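Local coordinates for translation initiation factor eIF2 assembly protein (PDB 4ZGP) that acts as an ATP-grasp protein and ATP-dependent chaperone that binds the gamma subunit of eIF2 so that it can assemble with the alpha and beta subunits, at residues 190-195 and 222-227; 229-234 and 252-257; 55-60 and 95-100. All coordinates share one frame; numbering follows the deposited sequence.

Contacts 1 and 2 share helix 221-233, which packs on the five-stranded mixed sheet; their centres lie about 9 Å apart. They touch where Leu227 CD1 comes within 3.8 Å of Asp252 C. Both reach ADP: Glu193 of contact 1, in the conformer described, accepts a hydrogen bond from the ribose, and Ile257 of contact 2 lies against the alpha-phosphate. Contact 3, between helices 56-62 and 95-107, sits on the opposite side of the chain's centre, its own centre about 38 Å from that of contact 1 and about 35 Å from that of contact 2, away from the nucleotide.

Contact 1 of 3, residues 190-195 and 222-227; sequences ASTEFR and DCYEKL. With ADP (adenosine-5'-diphosphate), chain C.
Tyr224 reaches from helix 221-233 to Phe194 and Thr192. Its CB leads into a ring whose CG sits beside the backbone N and anti to the carbonyl carbon (chi1 -74°), directing the side chain at the strand. CG meets Phe194 CZ, which stands over one ring face, offset toward the rim. One atom further, Tyr224 CD1 makes the closest ring contact, 3.6 Å from Phe194 CE2, and CE1 still lies within 3.9 Å of that same Phe194 CE2. The two rings meet obliquely, centroids 5.1 Å apart and planes at 51°. At the tip, Tyr224 OH lies 3.6 Å from the methyl CG2 of Thr192, a van der Waals contact; the threonine hydroxyl instead hydrogen-bonds to the carbonyl of Ile249. A leucine in place of Tyr224 would probably leave the Thr192 methyl without its partner and open a gap beside Phe194.

Between Thr192 and Phe194 in sequence, Glu193 turns to the nucleotide: in the conformer described, its OE1 accepts a 2.7 Å hydrogen bond from ADP O3', while OE2 forms a salt bridge with Arg209. Arg195 NE is held by a salt bridge to Asp246; its NH2 makes only a longer, non-hydrogen-bonded approach of 3.7 Å to ADP O1B. Strand 193-199 thus has helix 221-233 packed on one face, with helix 216-219 adding Leu217 to the aromatic pair, and the ATP-grasp nucleotide site on the other.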
loop_
_atom_site.group_PDB
_atom_site.type_symbol
_atom_site.label_atom_id
_atom_site.label_comp_id
_atom_site.label_asym_id
_atom_site.label_seq_id
_atom_site.Cartn_x
_atom_site.Cartn_y
_atom_site.Cartn_z
ATOM N N ALA A 190 7.217 13.331 -2.129
ATOM C CA ALA A 190 7.685 12.074 -1.552
ATOM C C ALA A 190 8.085 12.228 -0.089
ATOM O O ALA A 190 7.954 11.281 0.701
ATOM C CB ALA A 190 8.858 11.522 -2.362
ATOM N N SER A 191 8.566 13.421 0.269
ATOM C CA SER A 191 9.139 13.649 1.592
ATOM C C SER A 191 8.100 14.009 2.644
ATOM O O SER A 191 8.448 14.184 3.804
ATOM C CB SER A 191 10.202 14.755 1.540
ATOM O OG SER A 191 11.303 14.391 0.719
ATOM N N THR A 192 6.835 14.157 2.263
ATOM C CA THR A 192 5.820 14.361 3.300
ATOM C C THR A 192 4.893 13.143 3.379
ATOM O O THR A 192 3.719 13.257 3.774
ATOM C CB THR A 192 5.010 15.652 3.092
ATOM O OG1 THR A 192 4.275 15.567 1.879
ATOM C CG2 THR A 192 5.950 16.878 3.026
ATOM N N GLU A 193 5.452 11.992 3.024
ATOM C CA GLU A 193 4.769 10.731 3.268
ATOM C C GLU A 193 5.436 10.025 4.445
ATOM O O GLU A 193 6.656 10.096 4.623
ATOM C CB GLU A 193 4.768 9.837 2.027
ATOM C CG GLU A 193 3.478 9.044 1.896
ATOM C CD GLU A 193 3.632 7.747 1.146
ATOM O OE1 GLU A 193 4.488 7.679 0.235
ATOM O OE2 GLU A 193 2.891 6.801 1.479
ATOM N N PHE A 194 4.623 9.360 5.259
ATOM C CA PHE A 194 5.153 8.719 6.468
ATOM C C PHE A 194 4.635 7.298 6.597
ATOM O O PHE A 194 3.556 6.974 6.108
ATOM C CB PHE A 194 4.769 9.509 7.733
ATOM C CG PHE A 194 5.261 10.922 7.730
ATOM C CD1 PHE A 194 6.529 11.225 8.211
ATOM C CD2 PHE A 194 4.472 11.944 7.202
ATOM C CE1 PHE A 194 7.013 12.545 8.190
ATOM C CE2 PHE A 194 4.945 13.279 7.194
ATOM C CZ PHE A 194 6.206 13.570 7.690
ATOM N N ARG A 195 5.394 6.470 7.303
ATOM C CA ARG A 195 4.943 5.132 7.640
ATOM C C ARG A 195 4.771 5.067 9.152
ATOM O O ARG A 195 5.660 5.478 9.884
ATOM C CB ARG A 195 5.937 4.089 7.154
ATOM C CG ARG A 195 5.573 2.672 7.589
ATOM C CD ARG A 195 6.139 1.625 6.643
ATOM N NE ARG A 195 5.475 1.635 5.342
ATOM C CZ ARG A 195 5.743 0.779 4.363
ATOM N NH1 ARG A 195 6.688 -0.137 4.532
ATOM N NH2 ARG A 195 5.065 0.839 3.207
ATOM N N ASP A 222 5.788 18.378 15.238
ATOM C CA ASP A 222 4.651 18.286 16.154
ATOM C C ASP A 222 3.331 18.398 15.386
ATOM O O ASP A 222 2.348 17.727 15.705
ATOM C CB ASP A 222 4.726 19.369 17.242
ATOM C CG ASP A 222 5.934 19.195 18.157
ATOM O OD1 ASP A 222 6.282 18.042 18.484
ATOM O OD2 ASP A 222 6.541 20.214 18.546
ATOM N N CYS A 223 3.324 19.231 14.357
ATOM C CA CYS A 223 2.153 19.365 13.496
ATOM C C CYS A 223 1.884 18.037 12.776
ATOM O O CYS A 223 0.748 17.549 12.776
ATOM C CB CYS A 223 2.354 20.504 12.494
ATOM S SG CYS A 223 0.931 20.832 11.437
ATOM N N TYR A 224 2.924 17.442 12.191
ATOM C CA TYR A 224 2.754 16.148 11.514
ATOM C C TYR A 224 2.264 15.076 12.476
ATOM O O TYR A 224 1.372 14.300 12.137
ATOM C CB TYR A 224 4.062 15.686 10.851
ATOM C CG TYR A 224 4.395 16.453 9.596
ATOM C CD1 TYR A 224 3.582 16.363 8.477
ATOM C CD2 TYR A 224 5.524 17.263 9.519
ATOM C CE1 TYR A 224 3.864 17.063 7.320
ATOM C CE2 TYR A 224 5.817 17.969 8.355
ATOM C CZ TYR A 224 4.979 17.863 7.260
ATOM O OH TYR A 224 5.240 18.552 6.091
ATOM N N GLU A 225 2.845 15.046 13.677
ATOM C CA GLU A 225 2.475 14.057 14.669
ATOM C C GLU A 225 1.000 14.169 15.032
ATOM O O GLU A 225 0.298 13.157 15.115
ATOM C CB GLU A 225 3.340 14.188 15.929
ATOM C CG GLU A 225 2.950 13.192 17.013
ATOM C CD GLU A 225 3.748 13.368 18.294
ATOM O OE1 GLU A 225 3.423 12.691 19.290
ATOM O OE2 GLU A 225 4.695 14.179 18.305
ATOM N N LYS A 226 0.531 15.399 15.235
ATOM C CA LYS A 226 -0.867 15.620 15.608
ATOM C C LYS A 226 -1.802 15.165 14.495
ATOM O O LYS A 226 -2.815 14.539 14.761
ATOM C CB LYS A 226 -1.122 17.101 15.940
ATOM C CG LYS A 226 -2.582 17.459 16.138
ATOM C CD LYS A 226 -3.226 16.675 17.279
ATOM C CE LYS A 226 -4.521 17.338 17.761
ATOM N NZ LYS A 226 -5.406 17.766 16.636
ATOM N N LEU A 227 -1.464 15.480 13.254
ATOM C CA LEU A 227 -2.297 15.044 12.127
ATOM C C LEU A 227 -2.324 13.508 11.974
ATOM O O LEU A 227 -3.360 12.933 11.638
ATOM C CB LEU A 227 -1.817 15.676 10.831
ATOM C CG LEU A 227 -2.012 17.188 10.738
ATOM C CD1 LEU A 227 -1.404 17.727 9.448
ATOM C CD2 LEU A 227 -3.490 17.555 10.851
HETATM P PB ADP C . 3.142 0.349 -0.585
HETATM O O1B ADP C . 2.391 0.513 0.727
HETATM O O2B ADP C . 3.059 -1.049 -1.171
HETATM O O3B ADP C . 4.507 1.002 -0.516
HETATM P PA ADP C . 1.626 2.624 -1.545
HETATM O O1A ADP C . 1.765 3.054 -0.105
HETATM O O2A ADP C . 0.283 2.554 -2.251
HETATM O O3A ADP C . 2.316 1.173 -1.719
HETATM O "O5'" ADP C . 2.567 3.602 -2.402
HETATM C "C5'" ADP C . 3.849 3.207 -2.891
HETATM C "C4'" ADP C . 4.481 4.491 -3.400
HETATM O "O4'" ADP C . 3.872 4.858 -4.639
HETATM C "C3'" ADP C . 4.216 5.635 -2.434
HETATM O "O3'" ADP C . 5.357 5.886 -1.607
HETATM C "C2'" ADP C . 3.892 6.827 -3.309
HETATM O "O2'" ADP C . 5.027 7.685 -3.451
HETATM C "C1'" ADP C . 3.539 6.250 -4.665
HETATM N N9 ADP C . 2.072 6.392 -4.842
HETATM C C8 ADP C . 1.138 5.605 -4.265
HETATM N N7 ADP C . -0.115 5.998 -4.625
HETATM C C5 ADP C . 0.012 7.060 -5.452
HETATM C C6 ADP C . -0.916 7.943 -6.196
HETATM N N6 ADP C . -2.256 7.741 -6.103
HETATM N N1 ADP C . -0.382 8.938 -6.955
HETATM C C2 ADP C . 0.956 9.108 -7.036
HETATM N N3 ADP C . 1.858 8.342 -6.388
HETATM C C4 ADP C . 1.455 7.315 -5.593
#

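Contact 2 of 3, residues 229-234 and 252-257; sequences SDLLKK and DRAWLI. With ADP (adenosine-5'-diphosphate), chain C.
Leu231 carries the helix side of this contact through a single methyl, CD2, which rests on strand 253-261. The methyl is 4.1 Å from Leu256 N and 4.3 Å from Trp255 C, so it packs on the peptide link joining these residues. Ala254 CB and Leu256 CB flank it as apolar neighbours, the alanine methyl at 4.3 Å from Leu231 CD2, and all of these approaches are van der Waals contacts. With CG anti to the backbone N (chi1 178°), the leucine extends from the helix and reaches the strand. Leu231 CA and Ala254 CA are the nearest pair of the two segments, 7.0 Å apart, consistent with the small side chain of the alanine.

In the next shell, Leu231 also packs on Val247 and Leu256 on Phe245, both from the adjacent strand 243-250. Trp255 has its CB directed away from the helix, and Arg253 lies over one face of its indole, NE standing 3.3 Å above the ring plane. At the far end of the segment, Ile257 CG2 comes within 3.4 Å of ADP O1A, placing an apolar branch against the alpha-phosphate. The main chain of Ile257 pairs with that of Asp246, an ATP-binding residue.

The axes of the segments 229-233 and 253-257 pass 9.2 Å apart and cross at -51°. The C-terminal part of helix 221-233 packs across a strand that is outermost in the mixed sheet within this chain, while strand 243-250 continues the floor beneath Leu231.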
loop_
_atom_site.group_PDB
_atom_site.type_symbol
_atom_site.label_atom_id
_atom_site.label_comp_id
_atom_site.label_asym_id
_atom_site.label_seq_id
_atom_site.Cartn_x
_atom_site.Cartn_y
_atom_site.Cartn_z
ATOM N N SER A 229 -1.789 11.309 14.508
ATOM C CA SER A 229 -2.548 10.886 15.688
ATOM C C SER A 229 -4.054 11.010 15.443
ATOM O O SER A 229 -4.846 10.118 15.758
ATOM C CB SER A 229 -2.129 11.739 16.896
ATOM O OG SER A 229 -2.667 11.256 18.107
ATOM N N ASP A 230 -4.446 12.153 14.899
ATOM C CA ASP A 230 -5.854 12.395 14.593
ATOM C C ASP A 230 -6.392 11.407 13.566
ATOM O O ASP A 230 -7.523 10.928 13.693
ATOM C CB ASP A 230 -6.054 13.816 14.082
ATOM C CG ASP A 230 -5.950 14.864 15.186
ATOM O OD1 ASP A 230 -5.994 14.500 16.388
ATOM O OD2 ASP A 230 -5.825 16.055 14.838
ATOM N N LEU A 231 -5.597 11.105 12.541
ATOM C CA LEU A 231 -6.025 10.116 11.548
ATOM C C LEU A 231 -6.213 8.739 12.205
ATOM O O LEU A 231 -7.198 8.057 11.950
ATOM C CB LEU A 231 -5.024 10.027 10.383
ATOM C CG LEU A 231 -5.314 9.003 9.289
ATOM C CD1 LEU A 231 -6.706 9.237 8.727
ATOM C CD2 LEU A 231 -4.287 9.081 8.158
ATOM N N LEU A 232 -5.282 8.343 13.069
ATOM C CA LEU A 232 -5.374 7.031 13.697
ATOM C C LEU A 232 -6.679 6.898 14.487
ATOM O O LEU A 232 -7.266 5.822 14.533
ATOM C CB LEU A 232 -4.165 6.763 14.615
ATOM C CG LEU A 232 -4.232 5.453 15.426
ATOM C CD1 LEU A 232 -4.360 4.159 14.566
ATOM C CD2 LEU A 232 -3.024 5.359 16.383
ATOM N N LYS A 233 -7.149 7.990 15.087
ATOM C CA LYS A 233 -8.430 7.943 15.795
ATOM C C LYS A 233 -9.564 7.605 14.845
ATOM O O LYS A 233 -10.574 7.007 15.243
ATOM C CB LYS A 233 -8.736 9.270 16.486
ATOM C CG LYS A 233 -7.835 9.578 17.659
ATOM C CD LYS A 233 -8.134 10.980 18.185
ATOM C CE LYS A 233 -7.274 11.315 19.402
ATOM N NZ LYS A 233 -5.816 11.378 19.077
ATOM N N LYS A 234 -9.397 7.983 13.587
ATOM C CA LYS A 234 -10.427 7.701 12.582
ATOM C C LYS A 234 -10.304 6.301 11.965
ATOM O O LYS A 234 -11.129 5.914 11.129
ATOM C CB LYS A 234 -10.376 8.754 11.473
ATOM C CG LYS A 234 -10.821 10.136 11.942
ATOM C CD LYS A 234 -10.609 11.159 10.848
ATOM C CE LYS A 234 -10.703 12.563 11.385
ATOM N NZ LYS A 234 -10.096 13.513 10.417
ATOM N N ASP A 252 -1.771 20.589 5.523
ATOM C CA ASP A 252 -2.453 20.376 6.801
ATOM C C ASP A 252 -3.569 19.343 6.726
ATOM O O ASP A 252 -4.472 19.338 7.564
ATOM C CB ASP A 252 -3.018 21.694 7.347
ATOM C CG ASP A 252 -1.942 22.595 7.901
ATOM O OD1 ASP A 252 -0.923 22.064 8.403
ATOM O OD2 ASP A 252 -2.114 23.833 7.837
ATOM N N ARG A 253 -3.495 18.476 5.725
ATOM C CA ARG A 253 -4.466 17.408 5.556
ATOM C C ARG A 253 -3.749 16.076 5.396
ATOM O O ARG A 253 -2.866 15.931 4.539
ATOM C CB ARG A 253 -5.352 17.669 4.341
ATOM C CG ARG A 253 -6.441 16.631 4.144
ATOM C CD ARG A 253 -7.428 17.082 3.075
ATOM N NE ARG A 253 -8.530 16.138 2.920
ATOM C CZ ARG A 253 -9.541 16.299 2.073
ATOM N NH1 ARG A 253 -9.597 17.375 1.291
ATOM N NH2 ARG A 253 -10.498 15.382 2.006
ATOM N N ALA A 254 -4.148 15.103 6.205
ATOM C CA ALA A 254 -3.551 13.780 6.153
ATOM C C ALA A 254 -4.425 12.874 5.299
ATOM O O ALA A 254 -5.656 12.888 5.410
ATOM C CB ALA A 254 -3.379 13.213 7.565
ATOM N N TRP A 255 -3.786 12.135 4.401
ATOM C CA TRP A 255 -4.467 11.163 3.574
ATOM C C TRP A 255 -3.954 9.780 3.896
ATOM O O TRP A 255 -2.754 9.557 3.861
ATOM C CB TRP A 255 -4.213 11.433 2.095
ATOM C CG TRP A 255 -4.697 12.746 1.656
ATOM C CD1 TRP A 255 -4.057 13.948 1.785
ATOM C CD2 TRP A 255 -5.938 13.012 1.006
ATOM N NE1 TRP A 255 -4.837 14.953 1.265
ATOM C CE2 TRP A 255 -5.991 14.403 0.765
ATOM C CE3 TRP A 255 -7.010 12.207 0.594
ATOM C CZ2 TRP A 255 -7.080 15.011 0.133
ATOM C CZ3 TRP A 255 -8.089 12.812 -0.038
ATOM C CH2 TRP A 255 -8.116 14.203 -0.259
ATOM N N LEU A 256 -4.856 8.845 4.154
ATOM C CA LEU A 256 -4.451 7.444 4.288
ATOM C C LEU A 256 -4.037 6.874 2.938
ATOM O O LEU A 256 -4.791 6.952 1.983
ATOM C CB LEU A 256 -5.606 6.626 4.884
ATOM C CG LEU A 256 -5.367 5.122 5.006
ATOM C CD1 LEU A 256 -4.318 4.835 6.096
ATOM C CD2 LEU A 256 -6.679 4.410 5.351
ATOM N N ILE A 257 -2.850 6.283 2.840
ATOM C CA ILE A 257 -2.389 5.758 1.556
ATOM C C ILE A 257 -2.429 4.234 1.504
ATOM O O ILE A 257 -2.785 3.646 0.484
ATOM C CB ILE A 257 -0.954 6.259 1.239
ATOM C CG1 ILE A 257 -0.945 7.791 1.170
ATOM C CG2 ILE A 257 -0.414 5.641 -0.046
ATOM C CD1 ILE A 257 -1.846 8.363 0.059
HETATM P PB ADP C . 3.142 0.349 -0.585
HETATM O O1B ADP C . 2.391 0.513 0.727
HETATM O O2B ADP C . 3.059 -1.049 -1.171
HETATM O O3B ADP C . 4.507 1.002 -0.516
HETATM P PA ADP C . 1.626 2.624 -1.545
HETATM O O1A ADP C . 1.765 3.054 -0.105
HETATM O O2A ADP C . 0.283 2.554 -2.251
HETATM O O3A ADP C . 2.316 1.173 -1.719
HETATM O "O5'" ADP C . 2.567 3.602 -2.402
HETATM C "C5'" ADP C . 3.849 3.207 -2.891
HETATM C "C4'" ADP C . 4.481 4.491 -3.400
HETATM O "O4'" ADP C . 3.872 4.858 -4.639
HETATM C "C3'" ADP C . 4.216 5.635 -2.434
HETATM O "O3'" ADP C . 5.357 5.886 -1.607
HETATM C "C2'" ADP C . 3.892 6.827 -3.309
HETATM O "O2'" ADP C . 5.027 7.685 -3.451
HETATM C "C1'" ADP C . 3.539 6.250 -4.665
HETATM N N9 ADP C . 2.072 6.392 -4.842
HETATM C C8 ADP C . 1.138 5.605 -4.265
HETATM N N7 ADP C . -0.115 5.998 -4.625
HETATM C C5 ADP C . 0.012 7.060 -5.452
HETATM C C6 ADP C . -0.916 7.943 -6.196
HETATM N N6 ADP C . -2.256 7.741 -6.103
HETATM N N1 ADP C . -0.382 8.938 -6.955
HETATM C C2 ADP C . 0.956 9.108 -7.036
HETATM N N3 ADP C . 1.858 8.342 -6.388
HETATM C C4 ADP C . 1.455 7.315 -5.593
#

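Contact 3 of 3, residues 55-60 and 95-100; sequences PATVLK and REAIQL
Ala97 CB fits among three residues at the start of helix 56-62. Val58 CG2 is its closest neighbour, at 3.9 Å; Pro55 CB lies 4.0 Å from Ala97 CB, and Thr57 OG1 also approaches this methyl to 4.0 Å. Their contacts form the tight part of the interface, where Pro55 CA and Ala97 CA are 6.4 Å apart, a close approach of the backbones consistent with the small alanine. With CG1 of Val58 trans to its N (chi1 167°), CG2 is left facing Ala97. The hydroxyl of Thr57 meets the alanine methyl by packing alone, its polar partner being the backbone N of Glu94, reached by a weak hydrogen bond.

The packing is looser toward Leu100, an exposed residue whose side chain approaches the other segment only to 4.7 Å. Ile98 is looser still: its CB is directed away from helix 56-62, and although the end of the side chain bends nearer, it makes no contact there.

Pro55 occupies the N-cap position of helix 56-62, and its carbonyl accepts the first-turn bond from Leu59 N at 3.0 Å. Helix 138-146 completes the buried side, its Leu142 touching both Val58 and Ile98. The arrangement is a helix-helix packing between parts of the chain 35 residues apart, joining helices 56-62 and 95-107 through an alanine methyl, away from the ADP site.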
loop_
_atom_site.group_PDB
_atom_site.type_symbol
_atom_site.label_atom_id
_atom_site.label_comp_id
_atom_site.label_asym_id
_atom_site.label_seq_id
_atom_site.Cartn_x
_atom_site.Cartn_y
_atom_site.Cartn_z
ATOM N N PRO A 55 -10.366 -9.690 -13.831
ATOM C CA PRO A 55 -10.657 -10.473 -15.041
ATOM C C PRO A 55 -9.618 -11.558 -15.263
ATOM O O PRO A 55 -8.424 -11.291 -15.149
ATOM C CB PRO A 55 -10.615 -9.426 -16.153
ATOM C CG PRO A 55 -11.046 -8.160 -15.469
ATOM C CD PRO A 55 -10.468 -8.239 -14.069
ATOM N N ALA A 56 -10.076 -12.771 -15.557
ATOM C CA ALA A 56 -9.191 -13.921 -15.679
ATOM C C ALA A 56 -8.119 -13.755 -16.762
ATOM O O ALA A 56 -6.999 -14.253 -16.607
ATOM C CB ALA A 56 -10.009 -15.178 -15.946
ATOM N N THR A 57 -8.444 -13.073 -17.861
ATOM C CA THR A 57 -7.447 -12.909 -18.919
ATOM C C THR A 57 -6.345 -11.962 -18.452
ATOM O O THR A 57 -5.191 -12.109 -18.847
ATOM C CB THR A 57 -8.056 -12.392 -20.242
ATOM O OG1 THR A 57 -8.578 -11.069 -20.067
ATOM C CG2 THR A 57 -9.169 -13.325 -20.705
ATOM N N VAL A 58 -6.701 -10.998 -17.604
ATOM C CA VAL A 58 -5.707 -10.118 -17.005
ATOM C C VAL A 58 -4.797 -10.932 -16.080
ATOM O O VAL A 58 -3.565 -10.816 -16.126
ATOM C CB VAL A 58 -6.370 -8.948 -16.227
ATOM C CG1 VAL A 58 -5.356 -8.222 -15.346
ATOM C CG2 VAL A 58 -7.013 -7.961 -17.193
ATOM N N LEU A 59 -5.416 -11.762 -15.251
ATOM C CA LEU A 59 -4.700 -12.605 -14.306
ATOM C C LEU A 59 -3.713 -13.501 -15.041
ATOM O O LEU A 59 -2.569 -13.670 -14.618
ATOM C CB LEU A 59 -5.699 -13.437 -13.500
ATOM C CG LEU A 59 -5.283 -14.103 -12.195
ATOM C CD1 LEU A 59 -4.536 -13.123 -11.330
ATOM C CD2 LEU A 59 -6.526 -14.603 -11.478
ATOM N N LYS A 60 -4.161 -14.046 -16.164
ATOM C CA LYS A 60 -3.345 -14.940 -16.979
ATOM C C LYS A 60 -2.115 -14.209 -17.528
ATOM O O LYS A 60 -0.993 -14.709 -17.454
ATOM C CB LYS A 60 -4.201 -15.521 -18.111
ATOM C CG LYS A 60 -3.666 -16.798 -18.755
ATOM C CD LYS A 60 -2.737 -16.496 -19.925
ATOM C CE LYS A 60 -2.635 -17.689 -20.873
ATOM N NZ LYS A 60 -2.229 -18.936 -20.162
ATOM N N ARG A 95 -10.414 -7.701 -25.141
ATOM C CA ARG A 95 -10.776 -6.294 -25.280
ATOM C C ARG A 95 -11.719 -5.818 -24.184
ATOM O O ARG A 95 -11.667 -4.657 -23.773
ATOM C CB ARG A 95 -11.406 -6.035 -26.657
ATOM C CG ARG A 95 -11.806 -4.578 -26.862
ATOM C CD ARG A 95 -12.306 -4.263 -28.269
ATOM N NE ARG A 95 -13.062 -3.012 -28.258
ATOM C CZ ARG A 95 -12.508 -1.806 -28.358
ATOM N NH1 ARG A 95 -13.270 -0.723 -28.317
ATOM N NH2 ARG A 95 -11.191 -1.682 -28.496
ATOM N N GLU A 96 -12.582 -6.715 -23.716
ATOM C CA GLU A 96 -13.572 -6.370 -22.708
ATOM C C GLU A 96 -12.884 -5.891 -21.431
ATOM O O GLU A 96 -13.290 -4.897 -20.815
ATOM C CB GLU A 96 -14.478 -7.572 -22.409
ATOM C CG GLU A 96 -15.500 -7.893 -23.504
ATOM C CD GLU A 96 -14.994 -8.871 -24.569
ATOM O OE1 GLU A 96 -13.804 -9.261 -24.541
ATOM O OE2 GLU A 96 -15.801 -9.257 -25.443
ATOM N N ALA A 97 -11.832 -6.605 -21.053
ATOM C CA ALA A 97 -11.040 -6.261 -19.880
ATOM C C ALA A 97 -10.313 -4.940 -20.091
ATOM O O ALA A 97 -10.289 -4.089 -19.201
ATOM C CB ALA A 97 -10.057 -7.356 -19.575
ATOM N N ILE A 98 -9.720 -4.775 -21.271
ATOM C CA ILE A 98 -9.029 -3.537 -21.606
ATOM C C ILE A 98 -9.976 -2.333 -21.528
ATOM O O ILE A 98 -9.604 -1.280 -21.000
ATOM C CB ILE A 98 -8.405 -3.597 -23.024
ATOM C CG1 ILE A 98 -7.444 -4.779 -23.136
ATOM C CG2 ILE A 98 -7.675 -2.288 -23.350
ATOM C CD1 ILE A 98 -6.276 -4.718 -22.195
ATOM N N GLN A 99 -11.188 -2.470 -22.064
ATOM C CA GLN A 99 -12.145 -1.360 -22.019
ATOM C C GLN A 99 -12.600 -1.060 -20.587
ATOM O O GLN A 99 -12.803 0.108 -20.213
ATOM C CB GLN A 99 -13.358 -1.667 -22.900
ATOM C CG GLN A 99 -13.044 -1.750 -24.385
ATOM C CD GLN A 99 -12.471 -0.459 -24.933
ATOM O OE1 GLN A 99 -12.916 0.629 -24.568
ATOM N NE2 GLN A 99 -11.478 -0.577 -25.810
ATOM N N LEU A 100 -12.744 -2.114 -19.794
ATOM C CA LEU A 100 -13.132 -1.984 -18.392
ATOM C C LEU A 100 -12.091 -1.171 -17.628
ATOM O O LEU A 100 -12.416 -0.243 -16.881
ATOM C CB LEU A 100 -13.302 -3.366 -17.756
ATOM C CG LEU A 100 -14.027 -3.453 -16.410
ATOM C CD1 LEU A 100 -15.318 -2.653 -16.442
ATOM C CD2 LEU A 100 -14.321 -4.908 -16.062
#